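Local structure of rhizobiales Sp. Pch2 (Marine metagenome, 6PB3) at residues S15-D19 against V20-E24; A178-N181 against A182-G186; T242-G246 against S247-G251. The protein is a TRIP13-like AAA+ ATPase that probably remodels HORMA domain proteins and so regulates cGAS-like enzymes in bacteriophage immunity. All coordinates share one frame; numbering follows the deposited sequence.

Interaction 1 (S15-D19 against V20-E24)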
# COMPACT_ATOMS: atom_id res chain seq x y z
N SER A 15 36.93 -8.41 19.00
CA SER A 15 37.52 -7.49 19.95
C SER A 15 37.46 -8.07 21.36
O SER A 15 36.54 -8.83 21.70
CB SER A 15 36.80 -6.13 19.93
OG SER A 15 35.46 -6.24 20.38
N THR A 16 38.46 -7.72 22.17
CA THR A 16 38.47 -8.07 23.58
C THR A 16 38.26 -6.82 24.42
O THR A 16 38.63 -5.71 24.02
CB THR A 16 39.78 -8.73 23.99
OG1 THR A 16 40.87 -7.85 23.70
CG2 THR A 16 39.95 -10.05 23.25
N TYR A 17 37.68 -7.02 25.59
CA TYR A 17 37.43 -5.92 26.50
C TYR A 17 38.06 -6.20 27.86
O TYR A 17 38.19 -7.36 28.26
CB TYR A 17 35.93 -5.68 26.67
CG TYR A 17 35.23 -5.41 25.36
CD1 TYR A 17 35.25 -4.14 24.79
CD2 TYR A 17 34.55 -6.42 24.69
CE1 TYR A 17 34.60 -3.89 23.59
CE2 TYR A 17 33.90 -6.17 23.50
CZ TYR A 17 33.94 -4.91 22.94
OH TYR A 17 33.30 -4.65 21.74
N PRO A 18 38.45 -5.16 28.60
CA PRO A 18 38.36 -3.73 28.27
C PRO A 18 39.27 -3.25 27.14
O PRO A 18 40.32 -3.84 26.86
CB PRO A 18 38.77 -3.04 29.59
CG PRO A 18 38.71 -4.10 30.63
CD PRO A 18 38.98 -5.38 29.95
N ASP A 19 38.87 -2.15 26.52
CA ASP A 19 39.58 -1.55 25.40
C ASP A 19 39.49 -0.03 25.50
O ASP A 19 38.39 0.51 25.67
CB ASP A 19 38.99 -2.03 24.07
CG ASP A 19 39.84 -1.67 22.89
OD1 ASP A 19 40.07 -0.46 22.66
OD2 ASP A 19 40.28 -2.60 22.20
N VAL A 20 40.65 0.64 25.40
CA VAL A 20 40.72 2.11 25.47
C VAL A 20 39.88 2.73 24.35
O VAL A 20 39.22 3.76 24.55
CB VAL A 20 42.18 2.60 25.38
CG1 VAL A 20 42.89 2.54 26.73
CG2 VAL A 20 42.94 1.81 24.33
N ASP A 21 39.94 2.15 23.15
CA ASP A 21 39.22 2.73 22.02
C ASP A 21 37.72 2.51 22.17
O ASP A 21 36.92 3.41 21.84
CB ASP A 21 39.73 2.13 20.70
CG ASP A 21 39.17 2.85 19.47
OD1 ASP A 21 39.06 4.10 19.48
OD2 ASP A 21 38.85 2.16 18.47
N ALA A 22 37.30 1.35 22.66
CA ALA A 22 35.88 1.16 22.92
C ALA A 22 35.38 2.16 23.96
O ALA A 22 34.33 2.78 23.78
CB ALA A 22 35.59 -0.27 23.36
N ARG A 23 36.15 2.35 25.04
CA ARG A 23 35.74 3.30 26.07
C ARG A 23 35.59 4.69 25.47
O ARG A 23 34.61 5.40 25.76
CB ARG A 23 36.77 3.30 27.22
CG ARG A 23 36.22 3.89 28.53
CD ARG A 23 36.93 5.18 28.91
NE ARG A 23 36.30 5.85 30.05
CZ ARG A 23 36.67 7.04 30.52
NH1 ARG A 23 37.67 7.71 29.97
NH2 ARG A 23 36.03 7.58 31.56
N GLU A 24 36.56 5.11 24.64
CA GLU A 24 36.49 6.43 24.01
C GLU A 24 35.24 6.54 23.14
O GLU A 24 34.49 7.52 23.23
CB GLU A 24 37.76 6.67 23.19
CG GLU A 24 38.11 8.12 22.99
CD GLU A 24 39.58 8.29 22.64
OE1 GLU A 24 40.35 7.32 22.83
OE2 GLU A 24 39.97 9.38 22.19
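Asp19 OD1 is gripped by two backbone amides of the first helical turn: Asp21 N at 2.7 Å, nearly along the C-O axis of the carboxylate but with a bent N-H...O angle of 134°, and Ala22 N at 3.3 Å, a weaker bond. The side chain reaches them because CG stands anti to the backbone N (chi1 -169°) and beside the carbonyl carbon, which swings the carboxylate over the start of the helix. Asp19 O meanwhile accepts from Arg23 N at 3.0 Å, the first regular bond of helix 20-28, so one residue serves the helix with both side chain and main chain. A negative charge at this end would be favoured by the helix dipole. Before the turn, Tyr17 brings the edge of its ring to Ala22, with CE1 3.8 Å from the CB methyl, which lies near the ring plane. Tyr17 OH is hydrogen-bonded to Glu92 O and receives a weak bond from Ser15 OG. The cis peptide before Pro18 lies at the bend between strand and helix. Asp96 accepts from Asp19 N, tying the turn to helix 95-102. Overall this is an aspartate N-cap, set where edge strand 15-17 passes into helix 20-28.

Interaction 2 (A178-N181 against A182-G186)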
# COMPACT_ATOMS: atom_id res chain seq x y z
N ALA A 178 14.93 -21.49 8.03
CA ALA A 178 16.17 -22.26 8.01
C ALA A 178 17.23 -21.53 8.81
O ALA A 178 17.72 -22.03 9.82
CB ALA A 178 16.63 -22.49 6.59
N GLY A 179 17.57 -20.34 8.34
CA GLY A 179 18.48 -19.49 9.08
C GLY A 179 17.88 -19.02 10.40
O GLY A 179 18.57 -18.91 11.40
N VAL A 180 16.58 -18.74 10.40
CA VAL A 180 15.91 -18.39 11.65
C VAL A 180 15.96 -19.57 12.61
O VAL A 180 16.18 -19.40 13.82
CB VAL A 180 14.47 -17.93 11.37
CG1 VAL A 180 13.70 -17.76 12.67
CG2 VAL A 180 14.48 -16.63 10.60
N ASN A 181 15.79 -20.78 12.09
CA ASN A 181 15.77 -21.95 12.97
C ASN A 181 17.14 -22.20 13.58
O ASN A 181 17.25 -22.52 14.77
CB ASN A 181 15.28 -23.17 12.22
CG ASN A 181 14.00 -23.72 12.81
OD1 ASN A 181 12.92 -23.18 12.57
ND2 ASN A 181 14.12 -24.78 13.60
N ALA A 182 18.20 -22.05 12.78
CA ALA A 182 19.56 -22.18 13.32
C ALA A 182 19.82 -21.16 14.42
O ALA A 182 20.50 -21.46 15.41
CB ALA A 182 20.58 -22.01 12.19
N PHE A 183 19.28 -19.96 14.27
CA PHE A 183 19.48 -18.91 15.26
C PHE A 183 18.72 -19.22 16.55
O PHE A 183 19.26 -19.07 17.65
CB PHE A 183 19.02 -17.58 14.67
CG PHE A 183 19.37 -16.39 15.49
CD1 PHE A 183 20.69 -16.00 15.65
CD2 PHE A 183 18.37 -15.65 16.11
CE1 PHE A 183 21.01 -14.89 16.41
CE2 PHE A 183 18.69 -14.55 16.88
CZ PHE A 183 20.01 -14.17 17.03
N ILE A 184 17.47 -19.65 16.41
CA ILE A 184 16.65 -20.03 17.56
C ILE A 184 17.30 -21.16 18.33
O ILE A 184 17.41 -21.12 19.56
CB ILE A 184 15.24 -20.44 17.08
CG1 ILE A 184 14.43 -19.22 16.65
CG2 ILE A 184 14.53 -21.26 18.12
CD1 ILE A 184 13.34 -19.63 15.69
N ARG A 185 17.69 -22.22 17.62
CA ARG A 185 18.38 -23.33 18.27
C ARG A 185 19.64 -22.85 18.99
O ARG A 185 19.95 -23.32 20.09
CB ARG A 185 18.72 -24.40 17.24
CG ARG A 185 17.48 -25.07 16.66
CD ARG A 185 17.81 -26.01 15.52
NE ARG A 185 16.60 -26.55 14.91
CZ ARG A 185 16.59 -27.49 13.96
NH1 ARG A 185 17.73 -27.98 13.50
NH2 ARG A 185 15.43 -27.92 13.47
N GLY A 186 20.36 -21.89 18.40
CA GLY A 186 21.56 -21.39 19.05
C GLY A 186 21.25 -20.65 20.33
O GLY A 186 21.91 -20.86 21.36
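Ala182 N donates to Ala178 O at 3.0 Å, the first of four main-chain hydrogen bonds that join 178-181 to 182-186, each from an amide to the carbonyl oxygen four residues earlier. Phe183 N meets Gly179 O at 3.1 Å, and Ile184 N meets Val180 O at 2.9 Å. The straightest of the four is Arg185 N to Asn181 O, 2.9 Å long with an N-H...O angle of 173°.

Apolar contact is made one turn apart on the same flank, where Val180 CG1 touches Ile184 CD1 at 3.6 Å. Val180 holds this methyl anti to its own nitrogen (chi1 172°), while the Ile184 chain runs back past Val180 O, with CG1 3.3 Å from that oxygen. This flank also meets Asp210, Ala212 and Arg216. Phe183 turns its ring away from the preceding turn, into a buried site with Phe132, Val199, Met201 and Val213. Ala182 faces helix 124-141 through Thr125, Ile128 and Ser129.

Among the polar side chains, the extended Arg185 carries its CG past Asn181 O at 3.2 Å, and its guanidinium group approaches the Asn181 side chain obliquely.

The chemistry implies a division of labour: backbone bonds hold this part of helix 179-192 together, while apolar side chains fit it against the AAA core.

Interaction 3 (T242-G246 against S247-G251)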
# COMPACT_ATOMS: atom_id res chain seq x y z
N THR A 242 31.78 26.48 24.65
CA THR A 242 31.59 27.46 23.59
C THR A 242 30.92 28.72 24.09
O THR A 242 30.76 29.67 23.31
CB THR A 242 30.75 26.87 22.45
OG1 THR A 242 29.43 26.58 22.94
CG2 THR A 242 31.38 25.59 21.91
N GLY A 243 30.52 28.77 25.35
CA GLY A 243 29.88 29.95 25.89
C GLY A 243 28.40 30.07 25.59
O GLY A 243 27.80 31.10 25.88
N VAL A 244 27.80 29.03 25.01
CA VAL A 244 26.36 29.01 24.80
C VAL A 244 25.65 28.93 26.14
O VAL A 244 25.93 28.03 26.96
CB VAL A 244 25.97 27.84 23.89
CG1 VAL A 244 24.46 27.67 23.87
CG2 VAL A 244 26.50 28.07 22.49
N THR A 245 24.72 29.85 26.38
CA THR A 245 24.01 29.88 27.65
C THR A 245 23.03 28.71 27.75
O THR A 245 22.70 28.05 26.75
CB THR A 245 23.26 31.20 27.83
OG1 THR A 245 22.05 31.19 27.06
CG2 THR A 245 24.13 32.38 27.40
N GLY A 246 22.56 28.46 28.97
CA GLY A 246 21.53 27.46 29.15
C GLY A 246 20.22 27.87 28.50
O GLY A 246 19.49 27.03 27.96
N SER A 247 19.92 29.16 28.52
CA SER A 247 18.72 29.66 27.86
C SER A 247 18.80 29.44 26.35
O SER A 247 17.81 29.07 25.71
CB SER A 247 18.53 31.14 28.20
OG SER A 247 17.27 31.61 27.76
N GLN A 248 19.98 29.65 25.77
CA GLN A 248 20.16 29.37 24.34
C GLN A 248 20.12 27.88 24.05
O GLN A 248 19.64 27.47 22.99
CB GLN A 248 21.47 30.00 23.86
CG GLN A 248 21.46 31.54 23.87
CD GLN A 248 22.85 32.16 23.74
OE1 GLN A 248 23.85 31.56 24.13
NE2 GLN A 248 22.91 33.38 23.19
N ILE A 249 20.59 27.05 24.98
CA ILE A 249 20.48 25.60 24.80
C ILE A 249 19.02 25.18 24.77
O ILE A 249 18.61 24.35 23.95
CB ILE A 249 21.27 24.86 25.89
CG1 ILE A 249 22.76 24.98 25.59
CG2 ILE A 249 20.81 23.41 25.99
CD1 ILE A 249 23.67 24.30 26.59
N GLU A 250 18.20 25.77 25.64
CA GLU A 250 16.79 25.39 25.69
C GLU A 250 16.08 25.76 24.39
O GLU A 250 15.19 25.03 23.93
CB GLU A 250 16.11 26.06 26.88
CG GLU A 250 16.57 25.50 28.21
CD GLU A 250 16.46 23.99 28.27
OE1 GLU A 250 15.38 23.45 27.92
OE2 GLU A 250 17.44 23.33 28.66
N GLY A 251 16.46 26.88 23.77
CA GLY A 251 15.93 27.21 22.47
C GLY A 251 16.23 26.16 21.42
O GLY A 251 15.36 25.80 20.62
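Thr245 turns OG1 between its backbone N and carbonyl carbon (chi1 78°), over the start of the helix, and Gln248 sends CG back beside its own nitrogen (chi1 -68°) with the chain extended beyond, so the two side chains reach each other's backbone. Thr245 OG1 accepts from Gln248 N at 2.9 Å. In return, Gln248 OE1 accepts from Thr245 N at 3.0 Å, an almost straight bond (167°) whose donor is tilted from the amide's carbonyl plane. This reciprocal pair is a capping box. Gln248 OE1 also comes within 3.4 Å of Thr245 CG2. Regular helical bonding follows: Ile249 N to Thr245 O and Glu250 N to Gly246 O, both 2.9 Å.

Just before the cap, Val244 lays CG1 against Ile249 CG1 at 3.6 Å and against Gln248 CB at 3.8 Å. Val244 also packs on Leu239, and Ile249 on Ile235 and Thr236, all of helix 228-239, while Glu250 pairs with Arg232 of that helix in a salt bridge. The chemistry implies that uncharged side chains can close this helix start: a hydroxyl and an amide oxygen satisfy one backbone N-H each, and the Val244-Ile249 contact beside them meets the preceding helix.

Overall arrangement
Following the chain from its N terminus, the three contacts come in series; none nests within or crosses another, and each is local, with interactions 1 and 3 each closing a turn at a helix start. Interaction 1 leads from an edge strand of the mixed sheet into helix 20-28, beside helix 95-102. Interaction 2 lies on helix 179-192, just after the unmodelled stretch 161-177, between helix 124-141 and the segment round 210-216. Interaction 3 joins helix 228-239 to helix 246-255, with Thr242 packing on His60 of a second subunit. Centres of interactions 1 and 2 lie 30 Å apart, and those of 2 and 3 are 51 Å apart, on opposite sides of the chain's centre.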